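Local coordinates for alpha-fucosidase GH29 (Fusarium graminearum, PDB 4PSR), which hydrolyses alpha-L-fucosides as a family GH29 glycoside hydrolase and probably releases fucose alpha-1,6-linked to the reducing-end N-acetylglucosamine of glycoprotein glycans, at residues A[267-272]-A[281-286]; A[167-172]-A[222-227]; A[285-290]-A[298-303]. All blocks are in the same frame, centred on the assembly; numbering follows the deposited sequence.

Contact 1: A[267-272]-A[281-286]; sequences VVTTYK and TSAVDD. With NA (sodium ion), chain J; FUL (beta-L-fucopyranose), chain M; TRS (2-amino-2-hydroxymethyl-propane-1,3-diol), chain H.
Thr-270, Tyr-271 and Lys-272 pair in parallel with Val-284, Asp-285 and Asp-286, joining strands 268-272 and 284-287, neighbours in the eight-stranded TIM barrel of this GH29 enzyme. The short axes approach to 4.6 Å and are turned 40° from each other, a strong twist consistent with strands of a closed barrel.

Three backbone hydrogen bonds fix the register: Val-284 N to Thr-269 O (2.9 Å, 168° at the hydrogen), Tyr-271 N to Val-284 O, and Asp-286 N to Tyr-271 O. One water extends the ladder, accepting from Thr-269 N and donating to Ser-282 O. A second water bridges Thr-270 OG1 and Asp-286 OD1.

Apolar contact is modest. Val-268 CG1 meets Val-284 CG2 at 3.8 Å, while on the other face of the sheet the Tyr-271 ring passes Ala-283 CB with CD1 at 3.7 Å.

Among polar side chains, Tyr-271 and Asp-285 run side by side, ring and carboxylate planes nearly perpendicular (89°). Tyr-271 OH donates a weak hydrogen bond to Asp-285 OD1 and accepts one from the amine of a Tris molecule, probably from the crystallisation liquor, whose O2 donates to Asp-285 OD2.

The two ends of the contact reach different ligands. Thr-281 O coordinates the sodium ion at 2.3 Å, with the carbonyls of Asp-15 and His-17 and three waters. Bends at chi2 and chi4 bring the Lys-272 chain alongside Asp-286, CE 3.5 Å from Asp-286 OD1, and set NZ, salt-bridged to Asp-226, to donate to fucose O5 at 2.9 Å.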
loop_
_atom_site.group_PDB
_atom_site.type_symbol
_atom_site.label_atom_id
_atom_site.label_comp_id
_atom_site.label_asym_id
_atom_site.label_seq_id
_atom_site.Cartn_x
_atom_site.Cartn_y
_atom_site.Cartn_z
ATOM N N VAL A 267 -11.322 -9.979 -7.094
ATOM C CA VAL A 267 -9.938 -9.640 -7.404
ATOM C C VAL A 267 -9.725 -8.150 -7.318
ATOM O O VAL A 267 -10.671 -7.349 -7.364
ATOM C CB VAL A 267 -9.472 -10.184 -8.782
ATOM C CG1 VAL A 267 -9.640 -11.694 -8.801
ATOM C CG2 VAL A 267 -10.213 -9.504 -9.970
ATOM N N VAL A 268 -8.464 -7.770 -7.179
ATOM C CA VAL A 268 -8.066 -6.372 -7.027
ATOM C C VAL A 268 -6.946 -6.045 -7.980
ATOM O O VAL A 268 -6.030 -6.847 -8.177
ATOM C CB VAL A 268 -7.555 -6.117 -5.599
ATOM C CG1 VAL A 268 -7.037 -4.696 -5.402
ATOM C CG2 VAL A 268 -8.650 -6.427 -4.595
ATOM N N THR A 269 -6.980 -4.857 -8.599
ATOM C CA THR A 269 -5.784 -4.357 -9.253
ATOM C C THR A 269 -5.430 -2.965 -8.730
ATOM O O THR A 269 -6.319 -2.161 -8.411
ATOM C CB THR A 269 -5.908 -4.388 -10.803
ATOM O OG1 THR A 269 -4.627 -4.216 -11.409
ATOM C CG2 THR A 269 -6.879 -3.326 -11.323
ATOM N N THR A 270 -4.139 -2.736 -8.531
ATOM C CA THR A 270 -3.636 -1.468 -8.009
ATOM C C THR A 270 -2.808 -0.747 -9.085
ATOM O O THR A 270 -2.313 -1.369 -10.046
ATOM C CB THR A 270 -2.761 -1.629 -6.715
ATOM O OG1 THR A 270 -1.493 -2.196 -7.062
ATOM C CG2 THR A 270 -3.427 -2.497 -5.657
ATOM N N TYR A 271 -2.686 0.559 -8.945
ATOM C CA TYR A 271 -1.884 1.346 -9.881
ATOM C C TYR A 271 -1.364 2.552 -9.098
ATOM O O TYR A 271 -1.947 2.903 -8.057
ATOM C CB TYR A 271 -2.670 1.745 -11.150
ATOM C CG TYR A 271 -3.720 2.780 -10.865
ATOM C CD1 TYR A 271 -4.783 2.529 -10.002
ATOM C CD2 TYR A 271 -3.617 4.044 -11.447
ATOM C CE1 TYR A 271 -5.696 3.496 -9.705
ATOM C CE2 TYR A 271 -4.532 5.027 -11.157
ATOM C CZ TYR A 271 -5.570 4.756 -10.293
ATOM O OH TYR A 271 -6.468 5.764 -9.982
ATOM N N LYS A 272 -0.282 3.169 -9.564
ATOM C CA LYS A 272 0.314 4.280 -8.800
ATOM C C LYS A 272 -0.635 5.484 -8.762
ATOM O O LYS A 272 -1.231 5.840 -9.763
ATOM C CB LYS A 272 1.696 4.657 -9.321
ATOM C CG LYS A 272 2.723 3.561 -9.140
ATOM C CD LYS A 272 2.999 3.280 -7.647
ATOM C CE LYS A 272 4.099 2.257 -7.425
ATOM N NZ LYS A 272 5.423 2.821 -7.772
ATOM N N THR A 281 -12.496 4.209 -9.762
ATOM C CA THR A 281 -13.755 3.482 -9.693
ATOM C C THR A 281 -13.573 1.967 -9.583
ATOM O O THR A 281 -14.378 1.294 -8.929
ATOM C CB THR A 281 -14.541 3.737 -10.970
ATOM O OG1 THR A 281 -13.652 3.501 -12.049
ATOM C CG2 THR A 281 -15.018 5.167 -11.017
ATOM N N SER A 282 -12.499 1.437 -10.191
ATOM C CA SER A 282 -12.365 -0.008 -10.307
ATOM C C SER A 282 -10.998 -0.540 -9.894
ATOM O O SER A 282 -10.845 -1.753 -9.715
ATOM C CB SER A 282 -12.716 -0.461 -11.736
ATOM O OG SER A 282 -11.854 0.103 -12.651
ATOM N N ALA A 283 -10.021 0.345 -9.763
ATOM C CA ALA A 283 -8.655 -0.007 -9.353
ATOM C C ALA A 283 -8.314 0.769 -8.096
ATOM O O ALA A 283 -8.870 1.846 -7.851
ATOM C CB ALA A 283 -7.663 0.311 -10.465
ATOM N N VAL A 284 -7.422 0.224 -7.279
ATOM C CA VAL A 284 -7.030 0.819 -6.012
ATOM C C VAL A 284 -5.791 1.680 -6.188
ATOM O O VAL A 284 -4.784 1.224 -6.738
ATOM C CB VAL A 284 -6.785 -0.294 -4.950
ATOM C CG1 VAL A 284 -6.309 0.312 -3.638
ATOM C CG2 VAL A 284 -8.057 -1.080 -4.746
ATOM N N ASP A 285 -5.854 2.926 -5.731
ATOM C CA ASP A 285 -4.711 3.842 -5.791
ATOM C C ASP A 285 -3.617 3.394 -4.840
ATOM O O ASP A 285 -3.884 3.109 -3.654
ATOM C CB ASP A 285 -5.110 5.277 -5.358
ATOM C CG ASP A 285 -5.983 6.012 -6.354
ATOM O OD1 ASP A 285 -6.585 5.397 -7.247
ATOM O OD2 ASP A 285 -6.102 7.243 -6.143
ATOM N N ASP A 286 -2.379 3.353 -5.334
ATOM C CA ASP A 286 -1.209 2.950 -4.550
ATOM C C ASP A 286 -0.328 4.176 -4.366
ATOM O O ASP A 286 0.307 4.681 -5.306
ATOM C CB ASP A 286 -0.481 1.829 -5.291
ATOM C CG ASP A 286 0.689 1.300 -4.546
ATOM O OD1 ASP A 286 1.710 0.964 -5.217
ATOM O OD2 ASP A 286 0.615 1.175 -3.310
HETATM NA NA NA J . -16.443 0.299 -8.990
HETATM C C1 FUL M . 8.797 2.384 -8.443
HETATM C C2 FUL M . 9.817 1.561 -9.203
HETATM O O2 FUL M . 10.495 2.327 -10.211
HETATM C C3 FUL M . 10.794 1.058 -8.172
HETATM O O3 FUL M . 11.820 0.344 -8.824
HETATM C C4 FUL M . 10.028 0.182 -7.214
HETATM O O4 FUL M . 9.534 -0.959 -7.909
HETATM C C5 FUL M . 8.887 0.984 -6.600
HETATM C C6 FUL M . 8.013 0.158 -5.681
HETATM O O5 FUL M . 8.038 1.565 -7.586
HETATM O O1 FUL M . 7.906 2.951 -9.369
HETATM C C TRS H . -5.789 9.504 -9.875
HETATM C C1 TRS H . -6.943 9.500 -10.869
HETATM C C2 TRS H . -6.313 9.603 -8.445
HETATM C C3 TRS H . -4.839 10.659 -10.226
HETATM N N TRS H . -5.060 8.236 -10.057
HETATM O O1 TRS H . -6.400 9.144 -12.125
HETATM O O2 TRS H . -7.214 8.538 -8.138
HETATM O O3 TRS H . -5.420 11.915 -9.943
HETATM O O HOH W 1 -9.590 -3.632 -8.011
HETATM O O HOH W 2 0.348 -0.242 -7.610
HETATM O O HOH W 3 -15.675 0.344 -6.622
HETATM O O HOH W 4 -18.463 -0.829 -8.395
HETATM O O HOH W 5 -17.585 2.462 -8.861
#

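Contact 2: A[167-172]-A[222-227]; sequences VIAMHQ and IIWNDF. With FUL (beta-L-fucopyranose), chain M.
Val-167 opens the pairing with Ile-222, its CG2 meeting Ile-222 CG2 at 3.8 Å; the same methyl also touches Trp-224 CB. Ile-168 then supplies two backbone hydrogen bonds, N to Ile-222 O and O from Trp-224 N, so the parallel ladder of these TIM-barrel strands is continuous here. At Ala-169 the side chain is a single methyl, which meets the Trp-224 indole obliquely, Ala-169 CB lying 3.6 Å from CE3 of Trp-224. The indole arrives there because CG is anti to the backbone N (chi1 180°). Met-170 N donates to Trp-224 O and Met-170 O accepts from Asp-226 N at 3.1 Å, carrying the pairing just past the strands.

His-171 leaves the sheet and meets the sugar site. ND1 donates to Asp-226 OD2 (2.9 Å, 152° at the hydrogen) on the anti side of that oxygen, 33° out of the carboxylate plane. The His-171 ring also passes close to Trp-224, though the details of that approach are doubtful. Asp-226 OD1 accepts from Phe-227 N and from fucose O1, the latter at 2.7 Å, and also pairs with Lys-272; these bonds restrain the carboxylate at the anomeric end of the sugar.

Strand 165-170 is flanked by strand 119-125, and strand 222-225 by strand 268-272, while helix 200-218 packs over Ile-168, Met-170 and Ile-223 through Met-214 and His-211.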
loop_
_atom_site.group_PDB
_atom_site.type_symbol
_atom_site.label_atom_id
_atom_site.label_comp_id
_atom_site.label_asym_id
_atom_site.label_seq_id
_atom_site.Cartn_x
_atom_site.Cartn_y
_atom_site.Cartn_z
ATOM N N VAL A 167 -0.598 -11.782 -4.116
ATOM C CA VAL A 167 -0.338 -10.570 -4.892
ATOM C C VAL A 167 0.795 -10.841 -5.874
ATOM O O VAL A 167 1.793 -11.506 -5.539
ATOM C CB VAL A 167 -0.024 -9.328 -4.000
ATOM C CG1 VAL A 167 1.137 -9.577 -3.041
ATOM C CG2 VAL A 167 0.239 -8.088 -4.849
ATOM N N ILE A 168 0.635 -10.304 -7.082
ATOM C CA ILE A 168 1.690 -10.321 -8.097
ATOM C C ILE A 168 1.954 -8.883 -8.527
ATOM O O ILE A 168 1.002 -8.180 -8.903
ATOM C CB ILE A 168 1.303 -11.173 -9.331
ATOM C CG1 ILE A 168 1.094 -12.654 -8.947
ATOM C CG2 ILE A 168 2.347 -11.025 -10.449
ATOM C CD1 ILE A 168 2.362 -13.423 -8.603
ATOM N N ALA A 169 3.207 -8.451 -8.463
ATOM C CA ALA A 169 3.605 -7.107 -8.922
ATOM C C ALA A 169 4.205 -7.156 -10.308
ATOM O O ALA A 169 5.066 -7.994 -10.639
ATOM C CB ALA A 169 4.565 -6.448 -7.921
ATOM N N MET A 170 3.724 -6.220 -11.135
ATOM C CA MET A 170 4.069 -6.108 -12.542
ATOM C C MET A 170 4.487 -4.675 -12.838
ATOM O O MET A 170 3.722 -3.747 -12.569
ATOM C CB MET A 170 2.875 -6.484 -13.396
ATOM C CG MET A 170 2.402 -7.916 -13.228
ATOM S SD MET A 170 3.533 -9.132 -13.933
ATOM C CE MET A 170 3.144 -8.911 -15.685
ATOM N N HIS A 171 5.689 -4.497 -13.377
ATOM C CA HIS A 171 6.225 -3.163 -13.641
ATOM C C HIS A 171 6.678 -3.044 -15.120
ATOM O O HIS A 171 7.644 -2.345 -15.438
ATOM C CB HIS A 171 7.417 -2.793 -12.709
ATOM C CG HIS A 171 7.315 -3.240 -11.269
ATOM N ND1 HIS A 171 7.577 -2.388 -10.217
ATOM C CD2 HIS A 171 7.062 -4.455 -10.711
ATOM C CE1 HIS A 171 7.497 -3.059 -9.073
ATOM N NE2 HIS A 171 7.189 -4.314 -9.348
ATOM N N GLN A 172 5.936 -3.693 -16.014
ATOM C CA GLN A 172 6.432 -3.924 -17.369
ATOM C C GLN A 172 6.114 -2.814 -18.369
ATOM O O GLN A 172 6.586 -2.867 -19.501
ATOM C CB GLN A 172 6.053 -5.324 -17.873
ATOM C CG GLN A 172 4.689 -5.529 -18.502
ATOM C CD GLN A 172 3.501 -5.544 -17.557
ATOM O OE1 GLN A 172 3.591 -5.082 -16.412
ATOM N NE2 GLN A 172 2.364 -6.067 -18.026
ATOM N N ILE A 222 -4.548 -10.224 -6.294
ATOM C CA ILE A 222 -4.214 -8.827 -6.529
ATOM C C ILE A 222 -3.170 -8.754 -7.613
ATOM O O ILE A 222 -2.170 -9.483 -7.570
ATOM C CB ILE A 222 -3.605 -8.136 -5.273
ATOM C CG1 ILE A 222 -4.540 -8.211 -4.044
ATOM C CG2 ILE A 222 -3.243 -6.665 -5.594
ATOM C CD1 ILE A 222 -3.799 -8.057 -2.698
ATOM N N ILE A 223 -3.403 -7.925 -8.631
ATOM C CA ILE A 223 -2.345 -7.575 -9.591
ATOM C C ILE A 223 -1.946 -6.121 -9.347
ATOM O O ILE A 223 -2.761 -5.188 -9.562
ATOM C CB ILE A 223 -2.759 -7.789 -11.064
ATOM C CG1 ILE A 223 -3.074 -9.273 -11.292
ATOM C CG2 ILE A 223 -1.647 -7.317 -12.000
ATOM C CD1 ILE A 223 -3.559 -9.581 -12.718
ATOM N N TRP A 224 -0.715 -5.929 -8.895
ATOM C CA TRP A 224 -0.155 -4.620 -8.582
ATOM C C TRP A 224 0.575 -4.144 -9.827
ATOM O O TRP A 224 1.334 -4.906 -10.433
ATOM C CB TRP A 224 0.782 -4.825 -7.399
ATOM C CG TRP A 224 1.545 -3.672 -6.815
ATOM C CD1 TRP A 224 1.345 -3.129 -5.570
ATOM C CD2 TRP A 224 2.688 -3.001 -7.352
ATOM N NE1 TRP A 224 2.287 -2.175 -5.307
ATOM C CE2 TRP A 224 3.121 -2.059 -6.382
ATOM C CE3 TRP A 224 3.385 -3.082 -8.569
ATOM C CZ2 TRP A 224 4.206 -1.199 -6.590
ATOM C CZ3 TRP A 224 4.471 -2.214 -8.779
ATOM C CH2 TRP A 224 4.863 -1.289 -7.788
ATOM N N ASN A 225 0.323 -2.884 -10.223
ATOM C CA ASN A 225 0.945 -2.273 -11.405
ATOM C C ASN A 225 1.777 -1.073 -11.054
ATOM O O ASN A 225 1.360 -0.248 -10.226
ATOM C CB ASN A 225 -0.095 -1.812 -12.432
ATOM C CG ASN A 225 -0.833 -2.949 -13.053
ATOM O OD1 ASN A 225 -0.414 -3.457 -14.122
ATOM N ND2 ASN A 225 -1.955 -3.345 -12.450
ATOM N N ASP A 226 2.911 -0.909 -11.722
ATOM C CA ASP A 226 3.724 0.286 -11.590
ATOM C C ASP A 226 3.317 1.340 -12.633
ATOM O O ASP A 226 2.426 1.114 -13.423
ATOM C CB ASP A 226 5.220 -0.067 -11.706
ATOM C CG ASP A 226 6.108 0.824 -10.869
ATOM O OD1 ASP A 226 5.620 1.911 -10.433
ATOM O OD2 ASP A 226 7.269 0.472 -10.647
ATOM N N PHE A 227 4.011 2.469 -12.574
ATOM C CA PHE A 227 3.706 3.669 -13.366
ATOM C C PHE A 227 3.975 3.468 -14.854
ATOM O O PHE A 227 4.423 2.403 -15.284
ATOM C CB PHE A 227 4.509 4.868 -12.837
ATOM C CG PHE A 227 5.932 4.917 -13.300
ATOM C CD1 PHE A 227 6.325 5.814 -14.272
ATOM C CD2 PHE A 227 6.897 4.071 -12.778
ATOM C CE1 PHE A 227 7.648 5.870 -14.721
ATOM C CE2 PHE A 227 8.219 4.130 -13.224
ATOM C CZ PHE A 227 8.591 5.039 -14.202
HETATM C C1 FUL M . 8.797 2.384 -8.443
HETATM C C2 FUL M . 9.817 1.561 -9.203
HETATM O O2 FUL M . 10.495 2.327 -10.211
HETATM C C3 FUL M . 10.794 1.058 -8.172
HETATM O O3 FUL M . 11.820 0.344 -8.824
HETATM C C4 FUL M . 10.028 0.182 -7.214
HETATM O O4 FUL M . 9.534 -0.959 -7.909
HETATM C C5 FUL M . 8.887 0.984 -6.600
HETATM C C6 FUL M . 8.013 0.158 -5.681
HETATM O O5 FUL M . 8.038 1.565 -7.586
HETATM O O1 FUL M . 7.906 2.951 -9.369
HETATM O O HOH W 6 6.225 0.341 -15.152
HETATM O O HOH W 7 1.895 -3.039 -15.575
#

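Contact 3: A[285-290]-A[298-303]; sequences DDWERG and PYWQTD
The side chains of Asp-286 and Asp-303 cross at about a right angle, their carboxylate planes 65° apart, with Asp-286 OD1 only 2.5 Å from Asp-303 OD2, close enough that one acid probably holds a proton. Gln-301 NE2 donates to Asp-286 OD2 (3.2 Å, 158° at the hydrogen), arriving in its own amide plane but from above the carboxylate plane. On the other face of the sheet, Thr-302 OG1 donates to Trp-287 O at 2.8 Å, from above the carbonyl plane. The indoles of Trp-287 and Trp-300 meet obliquely, Trp-287 CD1 4.0 Å from Trp-300 CE3.

The backbone that carries them is the parallel pairing of TIM-barrel strands 284-287 and 300-305: Gln-301 N to Asp-285 O at 3.0 Å (172° at the hydrogen), and Trp-287 N to Gln-301 O. Waters carry the join past both ends, one between Asp-285 N and Tyr-299 O, another among Gly-290 N, Thr-302 OG1 and Asp-303 O.

Farther out, Trp-224 NE1 donates to Asp-303 OD1 and Tyr-24 bonds Gln-301 OE1, positioning both side chains. Trp-287 stacks on His-273, and the extended Arg-289 passes Asp-303 O with CG at 3.6 Å to salt-bridge Asp-304.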
loop_
_atom_site.group_PDB
_atom_site.type_symbol
_atom_site.label_atom_id
_atom_site.label_comp_id
_atom_site.label_asym_id
_atom_site.label_seq_id
_atom_site.Cartn_x
_atom_site.Cartn_y
_atom_site.Cartn_z
ATOM N N ASP A 285 -5.854 2.926 -5.731
ATOM C CA ASP A 285 -4.711 3.842 -5.791
ATOM C C ASP A 285 -3.617 3.394 -4.840
ATOM O O ASP A 285 -3.884 3.109 -3.654
ATOM C CB ASP A 285 -5.110 5.277 -5.358
ATOM C CG ASP A 285 -5.983 6.012 -6.354
ATOM O OD1 ASP A 285 -6.585 5.397 -7.247
ATOM O OD2 ASP A 285 -6.102 7.243 -6.143
ATOM N N ASP A 286 -2.379 3.353 -5.334
ATOM C CA ASP A 286 -1.209 2.950 -4.550
ATOM C C ASP A 286 -0.328 4.176 -4.366
ATOM O O ASP A 286 0.307 4.681 -5.306
ATOM C CB ASP A 286 -0.481 1.829 -5.291
ATOM C CG ASP A 286 0.689 1.300 -4.546
ATOM O OD1 ASP A 286 1.710 0.964 -5.217
ATOM O OD2 ASP A 286 0.615 1.175 -3.310
ATOM N N TRP A 287 -0.345 4.724 -3.166
ATOM C CA TRP A 287 0.378 5.946 -2.870
ATOM C C TRP A 287 1.853 5.739 -2.740
ATOM O O TRP A 287 2.313 4.655 -2.350
ATOM C CB TRP A 287 -0.139 6.524 -1.556
ATOM C CG TRP A 287 -1.420 7.267 -1.720
ATOM C CD1 TRP A 287 -2.625 6.748 -2.048
ATOM C CD2 TRP A 287 -1.615 8.676 -1.585
ATOM N NE1 TRP A 287 -3.573 7.738 -2.121
ATOM C CE2 TRP A 287 -2.970 8.935 -1.847
ATOM C CE3 TRP A 287 -0.773 9.747 -1.267
ATOM C CZ2 TRP A 287 -3.513 10.225 -1.795
ATOM C CZ3 TRP A 287 -1.311 11.028 -1.239
ATOM C CH2 TRP A 287 -2.663 11.252 -1.483
ATOM N N GLU A 288 2.595 6.817 -3.007
ATOM C CA GLU A 288 4.043 6.840 -2.838
ATOM C C GLU A 288 4.428 6.486 -1.408
ATOM O O GLU A 288 3.664 6.689 -0.484
ATOM C CB GLU A 288 4.580 8.237 -3.184
ATOM C CG GLU A 288 4.096 9.342 -2.265
ATOM C CD GLU A 288 4.186 10.719 -2.910
ATOM O OE1 GLU A 288 5.149 10.965 -3.669
ATOM O OE2 GLU A 288 3.281 11.547 -2.666
ATOM N N ARG A 289 5.657 6.010 -1.230
ATOM C CA ARG A 289 6.127 5.574 0.083
ATOM C C ARG A 289 5.900 6.621 1.184
ATOM O O ARG A 289 6.162 7.811 1.009
ATOM C CB ARG A 289 7.597 5.192 -0.021
ATOM C CG ARG A 289 8.111 4.383 1.140
ATOM C CD ARG A 289 9.533 4.027 0.861
ATOM N NE ARG A 289 10.121 3.306 1.971
ATOM C CZ ARG A 289 11.355 2.825 1.940
ATOM N NH1 ARG A 289 12.085 3.003 0.845
ATOM N NH2 ARG A 289 11.830 2.163 2.986
ATOM N N GLY A 290 5.388 6.168 2.322
ATOM C CA GLY A 290 4.978 7.073 3.385
ATOM C C GLY A 290 3.472 7.229 3.420
ATOM O O GLY A 290 2.904 7.503 4.482
ATOM N N PRO A 298 -11.629 7.016 -1.511
ATOM C CA PRO A 298 -11.912 5.664 -1.025
ATOM C C PRO A 298 -10.663 4.889 -0.633
ATOM O O PRO A 298 -9.524 5.377 -0.731
ATOM C CB PRO A 298 -12.609 5.009 -2.220
ATOM C CG PRO A 298 -11.976 5.683 -3.389
ATOM C CD PRO A 298 -11.790 7.102 -2.968
ATOM N N TYR A 299 -10.912 3.655 -0.206
ATOM C CA TYR A 299 -9.847 2.750 0.272
ATOM C C TYR A 299 -8.668 2.707 -0.695
ATOM O O TYR A 299 -8.847 2.582 -1.911
ATOM C CB TYR A 299 -10.424 1.332 0.453
ATOM C CG TYR A 299 -9.704 0.572 1.548
ATOM C CD1 TYR A 299 -10.140 0.629 2.871
ATOM C CD2 TYR A 299 -8.539 -0.147 1.272
ATOM C CE1 TYR A 299 -9.447 -0.010 3.876
ATOM C CE2 TYR A 299 -7.837 -0.803 2.290
ATOM C CZ TYR A 299 -8.304 -0.704 3.570
ATOM O OH TYR A 299 -7.642 -1.297 4.590
ATOM N N TRP A 300 -7.460 2.788 -0.153
ATOM C CA TRP A 300 -6.225 2.910 -0.933
ATOM C C TRP A 300 -5.151 1.985 -0.334
ATOM O O TRP A 300 -5.389 1.298 0.693
ATOM C CB TRP A 300 -5.747 4.395 -0.949
ATOM C CG TRP A 300 -5.644 4.939 0.430
ATOM C CD1 TRP A 300 -6.647 5.493 1.147
ATOM C CD2 TRP A 300 -4.509 4.872 1.310
ATOM N NE1 TRP A 300 -6.209 5.793 2.422
ATOM C CE2 TRP A 300 -4.908 5.399 2.551
ATOM C CE3 TRP A 300 -3.203 4.413 1.168
ATOM C CZ2 TRP A 300 -4.040 5.490 3.640
ATOM C CZ3 TRP A 300 -2.337 4.488 2.258
ATOM C CH2 TRP A 300 -2.771 5.031 3.483
ATOM N N GLN A 301 -3.975 1.930 -0.939
ATOM C CA GLN A 301 -2.844 1.249 -0.307
ATOM C C GLN A 301 -1.571 2.009 -0.578
ATOM O O GLN A 301 -1.585 2.989 -1.346
ATOM C CB GLN A 301 -2.723 -0.232 -0.716
ATOM C CG GLN A 301 -2.243 -0.483 -2.152
ATOM C CD GLN A 301 -1.533 -1.813 -2.273
ATOM O OE1 GLN A 301 -2.160 -2.881 -2.136
ATOM N NE2 GLN A 301 -0.212 -1.764 -2.433
ATOM N N THR A 302 -0.488 1.573 0.046
ATOM C CA THR A 302 0.827 2.132 -0.184
ATOM C C THR A 302 1.842 0.999 -0.024
ATOM O O THR A 302 1.552 -0.037 0.598
ATOM C CB THR A 302 1.092 3.331 0.722
ATOM O OG1 THR A 302 2.340 3.948 0.389
ATOM C CG2 THR A 302 1.151 2.908 2.170
ATOM N N ASP A 303 3.026 1.198 -0.573
ATOM C CA ASP A 303 4.127 0.237 -0.420
ATOM C C ASP A 303 5.232 0.804 0.474
ATOM O O ASP A 303 5.509 2.006 0.436
ATOM C CB ASP A 303 4.741 -0.130 -1.771
ATOM C CG ASP A 303 3.708 -0.293 -2.832
ATOM O OD1 ASP A 303 2.844 -1.178 -2.690
ATOM O OD2 ASP A 303 3.739 0.515 -3.804
HETATM O O HOH W 8 -8.146 4.069 -4.192
HETATM O O HOH W 9 4.418 3.100 -3.236
HETATM O O HOH W 10 4.455 3.840 2.045
#

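In the fold
All three contacts belong to one barrel wall, strands 165-170, 222-225, 268-272, 284-287 and 300-305 following in order. Contacts 1 and 3 share Asp-285 and Asp-286 on strand 284-287, their centres about 9 Å apart; the centre of contact 2 lies about 10 Å from that of contact 1 and 13 Å from that of contact 3. Contacts 1 and 2 converge on the bound fucose, where Lys-272 NZ and Asp-226 OD1 form a 2.8 Å salt bridge; Thr-269 OG1 also lies 2.8 Å from Ile-223 O. Contact 3 connects to this site through Trp-224, whose NE1 is 2.9 Å from Asp-303 OD1 while its ring packs near fucose C6.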